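Local coordinates for malonyl-CoA-[acyl-carrier-protein] transacylase (Coxiella burnetii, PDB 3TQE) that probably transfers the malonyl group of malonyl-CoA to the holo form of acyl carrier protein, releasing CoA, at residues A101-A106 / V232-D237; G107-E112 / A221-D226; P211-L216 / A250-L255. One frame throughout, in Å; residues are numbered along the deposited sequence. Where two conformers were deposited one is given.

Interaction 1 of 3, residues A101-A106 / V232-D237; sequences AALVCA and VIHNVD
Val232 reaches across to Ala102, Leu103 and Ala106 on the end of helix 97-105, and almost everything in this contact happens at its two methyls. Its CB is directed at the helix and holds the branch point in front of the small side chain of Ala102. One arm, CG1, is anti to the backbone N (chi1 172°) and comes up against Ala102 CB at 3.9 Å. The other arm, CG2, goes deeper into the last turn. It presses on Ala106 CB at 3.6 Å, lies 3.9 Å from Ala102 O, and has Leu103 CD2 beside it at 4.2 Å. Alanines one turn apart thus leave room for a branched residue to come close to the helix backbone, while the leucine chain crosses the valine at about a right angle and closes over it. The carbonyl that CG2 touches is already used inside the helix, where it accepts from Ala106 N at 2.8 Å.

The two methyls of Leu103 go to different partners: CD2 to Val232, and CD1 obliquely to the His234 ring, 4.3 Å from CE1. The imidazole is held by Glu99, one turn before Leu103 in helix 97-105: its carboxylate binds His234 ND1 through OE2 and Asn235 N through OE1. Main-chain bonds from Ala106 to Lys229 and from Ile233 to Met92 tie the segment 232-237 and its approach to the helix end and to strand 91-94.

This is a loop packed against the helix that follows the probable nucleophile: strand 91-94, a GxSxG turn carrying the predicted catalytic Ser96, then helix 97-105, an order consistent with the nucleophile elbow of the FabD family.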
loop_
_atom_site.group_PDB
_atom_site.type_symbol
_atom_site.label_atom_id
_atom_site.label_comp_id
_atom_site.label_asym_id
_atom_site.label_seq_id
_atom_site.Cartn_x
_atom_site.Cartn_y
_atom_site.Cartn_z
ATOM N N ALA A 101 -0.541 -5.136 5.635
ATOM C CA ALA A 101 0.054 -4.671 6.857
ATOM C C ALA A 101 -1.006 -4.192 7.816
ATOM O O ALA A 101 -0.943 -4.492 8.998
ATOM C CB ALA A 101 1.064 -3.556 6.581
ATOM N N ALA A 102 -1.994 -3.470 7.314
ATOM C CA ALA A 102 -3.086 -2.974 8.166
ATOM C C ALA A 102 -3.796 -4.158 8.811
ATOM O O ALA A 102 -4.097 -4.159 9.996
ATOM C CB ALA A 102 -4.032 -2.143 7.359
ATOM N N LEU A 103 -4.045 -5.205 8.039
ATOM C CA LEU A 103 -4.720 -6.354 8.576
ATOM C C LEU A 103 -3.915 -7.133 9.591
ATOM O O LEU A 103 -4.464 -7.650 10.555
ATOM C CB LEU A 103 -5.181 -7.280 7.463
ATOM C CG LEU A 103 -6.339 -6.751 6.635
ATOM C CD1 LEU A 103 -6.468 -7.578 5.377
ATOM C CD2 LEU A 103 -7.645 -6.725 7.459
ATOM N N VAL A 104 -2.612 -7.186 9.411
ATOM C CA VAL A 104 -1.757 -7.767 10.427
ATOM C C VAL A 104 -1.794 -6.943 11.704
ATOM O O VAL A 104 -1.981 -7.458 12.817
ATOM C CB VAL A 104 -0.300 -7.938 9.935
ATOM C CG1 VAL A 104 0.608 -8.298 11.119
ATOM C CG2 VAL A 104 -0.230 -8.987 8.870
ATOM N N CYS A 105 -1.673 -5.636 11.568
ATOM C CA CYS A 105 -1.615 -4.774 12.734
ATOM C C CYS A 105 -2.957 -4.643 13.443
ATOM O O CYS A 105 -2.997 -4.457 14.648
ATOM C CB CYS A 105 -1.055 -3.437 12.327
ATOM S SG CYS A 105 0.656 -3.569 11.762
ATOM N N ALA A 106 -4.049 -4.853 12.707
ATOM C CA ALA A 106 -5.400 -4.864 13.283
ATOM C C ALA A 106 -5.730 -6.204 13.943
ATOM O O ALA A 106 -6.808 -6.374 14.507
ATOM C CB ALA A 106 -6.444 -4.598 12.177
ATOM N N VAL A 232 -10.256 -1.491 9.397
ATOM C CA VAL A 232 -9.369 -1.362 8.262
ATOM C C VAL A 232 -10.230 -1.045 7.052
ATOM O O VAL A 232 -11.119 -1.827 6.700
ATOM C CB VAL A 232 -8.587 -2.648 8.022
ATOM C CG1 VAL A 232 -7.824 -2.533 6.718
ATOM C CG2 VAL A 232 -7.676 -2.946 9.211
ATOM N N ILE A 233 -10.020 0.112 6.450
ATOM C CA ILE A 233 -10.800 0.524 5.303
ATOM C C ILE A 233 -10.159 -0.064 4.065
ATOM O O ILE A 233 -9.047 0.296 3.704
ATOM C CB ILE A 233 -10.857 2.052 5.179
ATOM C CG1 ILE A 233 -11.378 2.700 6.441
ATOM C CG2 ILE A 233 -11.680 2.465 3.948
ATOM C CD1 ILE A 233 -12.625 2.189 6.903
ATOM N N HIS A 234 -10.876 -0.948 3.389
ATOM C CA HIS A 234 -10.340 -1.620 2.211
ATOM C C HIS A 234 -10.322 -0.749 0.976
ATOM O O HIS A 234 -11.206 0.047 0.735
ATOM C CB HIS A 234 -11.154 -2.865 1.935
ATOM C CG HIS A 234 -10.955 -3.922 2.951
ATOM N ND1 HIS A 234 -9.944 -4.856 2.852
ATOM C CD2 HIS A 234 -11.584 -4.161 4.127
ATOM C CE1 HIS A 234 -9.987 -5.648 3.914
ATOM N NE2 HIS A 234 -10.973 -5.248 4.700
ATOM N N ASN A 235 -9.306 -0.983 0.177
ATOM C CA ASN A 235 -9.063 -0.232 -1.039
ATOM C C ASN A 235 -10.153 -0.366 -2.057
ATOM O O ASN A 235 -10.375 0.553 -2.842
ATOM C CB ASN A 235 -7.795 -0.740 -1.716
ATOM C CG ASN A 235 -6.526 -0.377 -0.993
ATOM O OD1 ASN A 235 -6.458 0.494 -0.085
ATOM N ND2 ASN A 235 -5.478 -1.015 -1.440
ATOM N N VAL A 236 -10.739 -1.546 -2.133
ATOM C CA VAL A 236 -11.583 -1.847 -3.269
ATOM C C VAL A 236 -12.933 -1.228 -3.122
ATOM O O VAL A 236 -13.531 -0.819 -4.126
ATOM C CB VAL A 236 -11.667 -3.367 -3.497
ATOM C CG1 VAL A 236 -12.379 -4.051 -2.380
ATOM C CG2 VAL A 236 -12.280 -3.681 -4.821
ATOM N N ASP A 237 -13.405 -1.114 -1.883
ATOM C CA ASP A 237 -14.756 -0.648 -1.618
ATOM C C ASP A 237 -14.900 0.469 -0.605
ATOM O O ASP A 237 -16.012 0.950 -0.333
ATOM C CB ASP A 237 -15.636 -1.840 -1.250
ATOM C CG ASP A 237 -15.115 -2.636 -0.106
ATOM O OD1 ASP A 237 -14.150 -2.200 0.546
ATOM O OD2 ASP A 237 -15.632 -3.764 0.104
#

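Interaction 2 of 3, residues G107-E112 / A221-D226. With GLY (glycine), chain C.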
loop_
_atom_site.group_PDB
_atom_site.type_symbol
_atom_site.label_atom_id
_atom_site.label_comp_id
_atom_site.label_asym_id
_atom_site.label_seq_id
_atom_site.Cartn_x
_atom_site.Cartn_y
_atom_site.Cartn_z
ATOM N N GLY A 107 -4.856 -7.182 13.814
ATOM C CA GLY A 107 -5.054 -8.483 14.410
ATOM C C GLY A 107 -5.852 -9.473 13.588
ATOM O O GLY A 107 -6.233 -10.513 14.094
ATOM N N ALA A 108 -6.063 -9.195 12.312
ATOM C CA ALA A 108 -6.873 -10.064 11.478
ATOM C C ALA A 108 -6.052 -11.208 10.906
ATOM O O ALA A 108 -6.557 -12.290 10.705
ATOM C CB ALA A 108 -7.506 -9.281 10.357
ATOM N N LEU A 109 -4.779 -10.953 10.611
ATOM C CA LEU A 109 -3.878 -11.922 9.970
ATOM C C LEU A 109 -2.639 -12.088 10.818
ATOM O O LEU A 109 -2.098 -11.101 11.334
ATOM C CB LEU A 109 -3.368 -11.447 8.602
ATOM C CG LEU A 109 -4.334 -11.170 7.483
ATOM C CD1 LEU A 109 -3.568 -10.663 6.260
ATOM C CD2 LEU A 109 -5.134 -12.446 7.179
ATOM N N LYS A 110 -2.185 -13.323 10.948
ATOM C CA LYS A 110 -0.943 -13.616 11.635
ATOM C C LYS A 110 0.202 -13.120 10.772
ATOM O O LYS A 110 0.231 -13.381 9.578
ATOM C CB LYS A 110 -0.784 -15.122 11.861
ATOM C CG LYS A 110 0.464 -15.474 12.642
ATOM C CD LYS A 110 0.524 -16.938 13.052
ATOM C CE LYS A 110 1.816 -17.199 13.797
ATOM N NZ LYS A 110 1.689 -18.279 14.807
ATOM N N PHE A 111 1.143 -12.409 11.374
ATOM C CA PHE A 111 2.239 -11.817 10.618
ATOM C C PHE A 111 2.958 -12.810 9.713
ATOM O O PHE A 111 3.124 -12.545 8.537
ATOM C CB PHE A 111 3.219 -11.133 11.573
ATOM C CG PHE A 111 4.424 -10.605 10.917
ATOM C CD1 PHE A 111 4.311 -9.738 9.869
ATOM C CD2 PHE A 111 5.671 -10.971 11.327
ATOM C CE1 PHE A 111 5.397 -9.250 9.252
ATOM C CE2 PHE A 111 6.787 -10.464 10.693
ATOM C CZ PHE A 111 6.639 -9.617 9.658
ATOM N N GLU A 112 3.427 -13.930 10.251
ATOM C CA GLU A 112 4.275 -14.824 9.451
ATOM C C GLU A 112 3.446 -15.465 8.328
ATOM O O GLU A 112 3.943 -15.682 7.230
ATOM C CB GLU A 112 4.922 -15.871 10.342
ATOM C CG GLU A 112 5.945 -15.262 11.305
ATOM C CD GLU A 112 5.770 -15.693 12.769
ATOM O OE1 GLU A 112 5.237 -16.807 13.015
ATOM O OE2 GLU A 112 6.137 -14.904 13.690
ATOM N N ALA A 221 -7.870 -18.668 0.879
ATOM C CA ALA A 221 -8.907 -19.502 1.467
ATOM C C ALA A 221 -8.363 -20.332 2.612
ATOM O O ALA A 221 -9.121 -20.738 3.479
ATOM C CB ALA A 221 -9.528 -20.413 0.399
ATOM N N LYS A 222 -7.055 -20.571 2.621
ATOM C CA LYS A 222 -6.444 -21.480 3.593
ATOM C C LYS A 222 -5.910 -20.754 4.804
ATOM O O LYS A 222 -5.556 -21.374 5.788
ATOM C CB LYS A 222 -5.302 -22.257 2.947
ATOM C CG LYS A 222 -5.725 -23.229 1.861
ATOM C CD LYS A 222 -4.511 -23.860 1.208
ATOM C CE LYS A 222 -4.861 -24.564 -0.089
ATOM N NZ LYS A 222 -5.421 -25.926 0.141
ATOM N N ILE A 223 -5.823 -19.434 4.731
ATOM C CA ILE A 223 -5.236 -18.647 5.808
ATOM C C ILE A 223 -6.330 -18.252 6.793
ATOM O O ILE A 223 -7.418 -17.897 6.407
ATOM C CB ILE A 223 -4.474 -17.400 5.267
ATOM C CG1 ILE A 223 -3.758 -16.650 6.406
ATOM C CG2 ILE A 223 -5.400 -16.441 4.579
ATOM C CD1 ILE A 223 -2.802 -15.524 5.928
ATOM N N SER A 224 -6.027 -18.331 8.073
ATOM C CA SER A 224 -6.980 -17.978 9.097
ATOM C C SER A 224 -7.101 -16.483 9.194
ATOM O O SER A 224 -6.113 -15.787 9.211
ATOM C CB SER A 224 -6.505 -18.515 10.434
ATOM O OG SER A 224 -6.443 -19.918 10.399
ATOM N N ILE A 225 -8.317 -15.992 9.256
ATOM C CA ILE A 225 -8.567 -14.579 9.361
ATOM C C ILE A 225 -9.473 -14.341 10.535
ATOM O O ILE A 225 -10.547 -14.914 10.612
ATOM C CB ILE A 225 -9.198 -14.009 8.099
ATOM C CG1 ILE A 225 -8.306 -14.321 6.898
ATOM C CG2 ILE A 225 -9.434 -12.533 8.283
ATOM C CD1 ILE A 225 -8.848 -13.873 5.547
ATOM N N ASP A 226 -9.029 -13.494 11.451
ATOM C CA ASP A 226 -9.816 -13.065 12.586
ATOM C C ASP A 226 -10.458 -11.718 12.305
ATOM O O ASP A 226 -10.064 -11.011 11.375
ATOM C CB ASP A 226 -8.938 -12.978 13.813
ATOM C CG ASP A 226 -8.522 -14.336 14.343
ATOM O OD1 ASP A 226 -9.146 -15.350 13.983
ATOM O OD2 ASP A 226 -7.572 -14.376 15.159
HETATM N N GLY C . -11.321 -17.471 11.131
HETATM C CA GLY C . -12.421 -17.742 10.150
HETATM C C GLY C . -11.867 -17.939 8.759
HETATM O O GLY C . -10.629 -17.877 8.600
HETATM O OXT GLY C . -12.642 -18.141 7.780
HETATM O O HOH W 1 -3.488 -15.469 9.680
#
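Ala108 O takes the backbone N-H of Asp226 at 2.8 Å, the one direct hydrogen bond between the segments. It is fairly straight, 164° at the hydrogen, and arrives in the carbonyl plane on a lone pair. The same oxygen also receives a CA-H contact from Ile225 at 3.3 Å, and a second such contact runs the other way, from Ala108 CA to Asp226 O. Beside this polar pairing Leu109 and Ile225 run alongside each other in the same direction, with Leu109 CD2 3.7 Å from Ile225 CG1. The same methyl meets Ile223 CD1 at 4.1 Å.

A water extends the join: it accepts from Lys110 N at 2.8 Å and sits 2.7 Å from Ser224 O.

Further out, a bound glycine binds both the backbone N and O of Ile225. Its carboxylate O accepts from Ile225 N at 3.1 Å, and its amino N donates to Ile225 O. Arg248 of helix 244-254 binds this glycine as well as Ile223 O.

On the other segment, Gly107 sets the course of the chain. Its positive phi (87°) ends helix 97-105 in a Schellman motif, and Lys110 follows as N-cap of helix 111-128. The contact is therefore a helix-to-helix connector pinned to an extended loop whose Ile223, Ser224 and Ile225 help line the pocket in which this glycine is bound, away from the predicted active site.

Interaction 3 of 3, residues P211-L216 / A250-L255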
loop_
_atom_site.group_PDB
_atom_site.type_symbol
_atom_site.label_atom_id
_atom_site.label_comp_id
_atom_site.label_asym_id
_atom_site.label_seq_id
_atom_site.Cartn_x
_atom_site.Cartn_y
_atom_site.Cartn_z
ATOM N N PRO A 211 -5.468 -13.678 -13.549
ATOM C CA PRO A 211 -4.840 -14.979 -13.305
ATOM C C PRO A 211 -4.174 -15.050 -11.943
ATOM O O PRO A 211 -4.173 -16.091 -11.299
ATOM C CB PRO A 211 -3.790 -15.063 -14.407
ATOM C CG PRO A 211 -4.309 -14.178 -15.474
ATOM C CD PRO A 211 -5.006 -13.064 -14.806
ATOM N N ALA A 212 -3.592 -13.941 -11.507
ATOM C CA ALA A 212 -2.980 -13.879 -10.192
ATOM C C ALA A 212 -4.024 -13.943 -9.101
ATOM O O ALA A 212 -3.814 -14.577 -8.081
ATOM C CB ALA A 212 -2.184 -12.603 -10.064
ATOM N N ALA A 213 -5.135 -13.274 -9.312
ATOM C CA ALA A 213 -6.207 -13.260 -8.346
ATOM C C ALA A 213 -6.732 -14.680 -8.148
ATOM O O ALA A 213 -7.017 -15.099 -7.029
ATOM C CB ALA A 213 -7.305 -12.355 -8.794
ATOM N N ASP A 214 -6.869 -15.421 -9.239
ATOM C CA ASP A 214 -7.363 -16.779 -9.145
ATOM C C ASP A 214 -6.430 -17.639 -8.317
ATOM O O ASP A 214 -6.881 -18.461 -7.523
ATOM C CB ASP A 214 -7.529 -17.387 -10.519
ATOM C CG ASP A 214 -8.649 -16.724 -11.329
ATOM O OD1 ASP A 214 -9.485 -15.999 -10.754
ATOM O OD2 ASP A 214 -8.676 -16.936 -12.562
ATOM N N ARG A 215 -5.136 -17.447 -8.487
ATOM C CA ARG A 215 -4.155 -18.205 -7.738
ATOM C C ARG A 215 -4.147 -17.787 -6.287
ATOM O O ARG A 215 -4.148 -18.631 -5.381
ATOM C CB ARG A 215 -2.782 -18.062 -8.353
ATOM C CG ARG A 215 -2.705 -18.691 -9.718
ATOM C CD ARG A 215 -1.402 -18.374 -10.366
ATOM N NE ARG A 215 -0.309 -19.158 -9.818
ATOM C CZ ARG A 215 0.978 -18.976 -10.106
ATOM N NH1 ARG A 215 1.362 -18.000 -10.925
ATOM N NH2 ARG A 215 1.891 -19.781 -9.559
ATOM N N LEU A 216 -4.159 -16.485 -6.052
ATOM C CA LEU A 216 -4.112 -16.019 -4.680
ATOM C C LEU A 216 -5.355 -16.429 -3.918
ATOM O O LEU A 216 -5.287 -16.633 -2.710
ATOM C CB LEU A 216 -3.918 -14.507 -4.635
ATOM C CG LEU A 216 -3.462 -13.989 -3.258
ATOM C CD1 LEU A 216 -2.069 -14.539 -2.892
ATOM C CD2 LEU A 216 -3.493 -12.487 -3.305
ATOM N N ALA A 250 -12.447 -9.036 -0.490
ATOM C CA ALA A 250 -11.905 -7.715 -0.691
ATOM C C ALA A 250 -10.453 -7.766 -1.129
ATOM O O ALA A 250 -10.027 -6.994 -1.979
ATOM C CB ALA A 250 -12.056 -6.891 0.568
ATOM N N LEU A 251 -9.700 -8.675 -0.548
ATOM C CA LEU A 251 -8.286 -8.808 -0.882
ATOM C C LEU A 251 -8.084 -9.357 -2.267
ATOM O O LEU A 251 -7.159 -8.969 -2.970
ATOM C CB LEU A 251 -7.552 -9.680 0.126
ATOM C CG LEU A 251 -7.458 -9.061 1.517
ATOM C CD1 LEU A 251 -6.934 -10.105 2.475
ATOM C CD2 LEU A 251 -6.577 -7.788 1.515
ATOM N N ILE A 252 -8.956 -10.254 -2.692
ATOM C CA ILE A 252 -8.808 -10.817 -4.018
ATOM C C ILE A 252 -9.271 -9.798 -5.058
ATOM O O ILE A 252 -8.620 -9.581 -6.066
ATOM C CB ILE A 252 -9.558 -12.139 -4.126
ATOM C CG1 ILE A 252 -8.921 -13.178 -3.182
ATOM C CG2 ILE A 252 -9.595 -12.612 -5.565
ATOM C CD1 ILE A 252 -7.434 -13.408 -3.392
ATOM N N LYS A 253 -10.396 -9.147 -4.809
ATOM C CA LYS A 253 -10.894 -8.135 -5.739
ATOM C C LYS A 253 -9.932 -6.967 -5.879
ATOM O O LYS A 253 -9.864 -6.345 -6.919
ATOM C CB LYS A 253 -12.278 -7.663 -5.305
ATOM C CG LYS A 253 -13.038 -6.859 -6.367
ATOM C CD LYS A 253 -14.455 -6.492 -5.873
ATOM C CE LYS A 253 -15.244 -5.733 -6.930
ATOM N NZ LYS A 253 -16.654 -5.437 -6.488
ATOM N N GLN A 254 -9.193 -6.675 -4.818
ATOM C CA GLN A 254 -8.228 -5.599 -4.836
ATOM C C GLN A 254 -7.280 -5.710 -5.999
ATOM O O GLN A 254 -6.862 -4.706 -6.532
ATOM C CB GLN A 254 -7.431 -5.623 -3.518
ATOM C CG GLN A 254 -6.550 -4.439 -3.293
ATOM C CD GLN A 254 -5.371 -4.772 -2.391
ATOM O OE1 GLN A 254 -4.664 -5.753 -2.585
ATOM N NE2 GLN A 254 -5.138 -3.929 -1.428
ATOM N N LEU A 255 -6.935 -6.934 -6.378
ATOM C CA LEU A 255 -5.927 -7.183 -7.388
ATOM C C LEU A 255 -6.372 -6.690 -8.743
ATOM O O LEU A 255 -5.540 -6.355 -9.569
ATOM C CB LEU A 255 -5.619 -8.662 -7.482
ATOM C CG LEU A 255 -4.957 -9.244 -6.243
ATOM C CD1 LEU A 255 -5.087 -10.775 -6.256
ATOM C CD2 LEU A 255 -3.534 -8.762 -6.155
#
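Leu255 and Ile252 reach helix 210-220 with first torsions that match and second torsions that differ. In both, the gamma carbon that carries the chain onward is anti to the carbonyl carbon (chi1 -66° and -65°). Leu255 then extends, and its CD1 is driven onto the backbone of Ala213, 3.4 Å from CA, tighter than ordinary van der Waals contact, and 3.7 Å from CB. Ile252 folds instead at its second torsion (-55°), which turns CD1 along the helix to the next turn, 3.7 Å from Leu216 C and 3.9 Å from Leu216 CB. Its other branch, CG2, stays behind over Ala213, 4.0 Å from that residue's CB.

Ala213 is what lets the backbones come together: its CA is 5.6 Å from that of Ile252. The contact joins helix 210-220 to the end of helix 244-254, within the acyltransferase fold of the FabD family, and that end borders the active site. Gln254 O accepts from ND1 of the predicted catalytic His205, consistent with the FabD pattern in which a main-chain carbonyl takes the place of a triad's acid. The Gln254 side chain binds Ser96 O through NE2 and Arg121 through OE1. Leu255, next in the chain, has its side chain near Ser96 and His205.

Leu216 closes the apolar patch one turn on from Ala213. It meets Leu255 at about a right angle, with CD2 3.8 Å from Leu255 CD1. Leu255 CD1 is thus wedged between Ala213 and Leu216, while Ile252 CD1 rests against Leu216 CD2. Behind them stands helix 111-128, where Leu117 packs on Leu216, and Arg121 and Met125 on Leu255.

From the N terminus, the end of helix 97-105 and the connector that follows it, 101-112, supply the first halves of interactions 1 and 2. Nearly a hundred residues later 211-216 opens interaction 3; then 221-226 closes interaction 2, and 232-237 closes interaction 1 around it. Segment 250-255 closes interaction 3, over 33 intervening residues, so that it crosses both others. Interactions 1 and 2 touch directly, with a probable hydrogen bond from Ala108 N to Leu103 O, and His234 packs on Ala250 between interactions 1 and 3. Together they join helices 97-105, 210-220 and 244-254, the long loop between the last two, and the connector into helix 111-128 in one block.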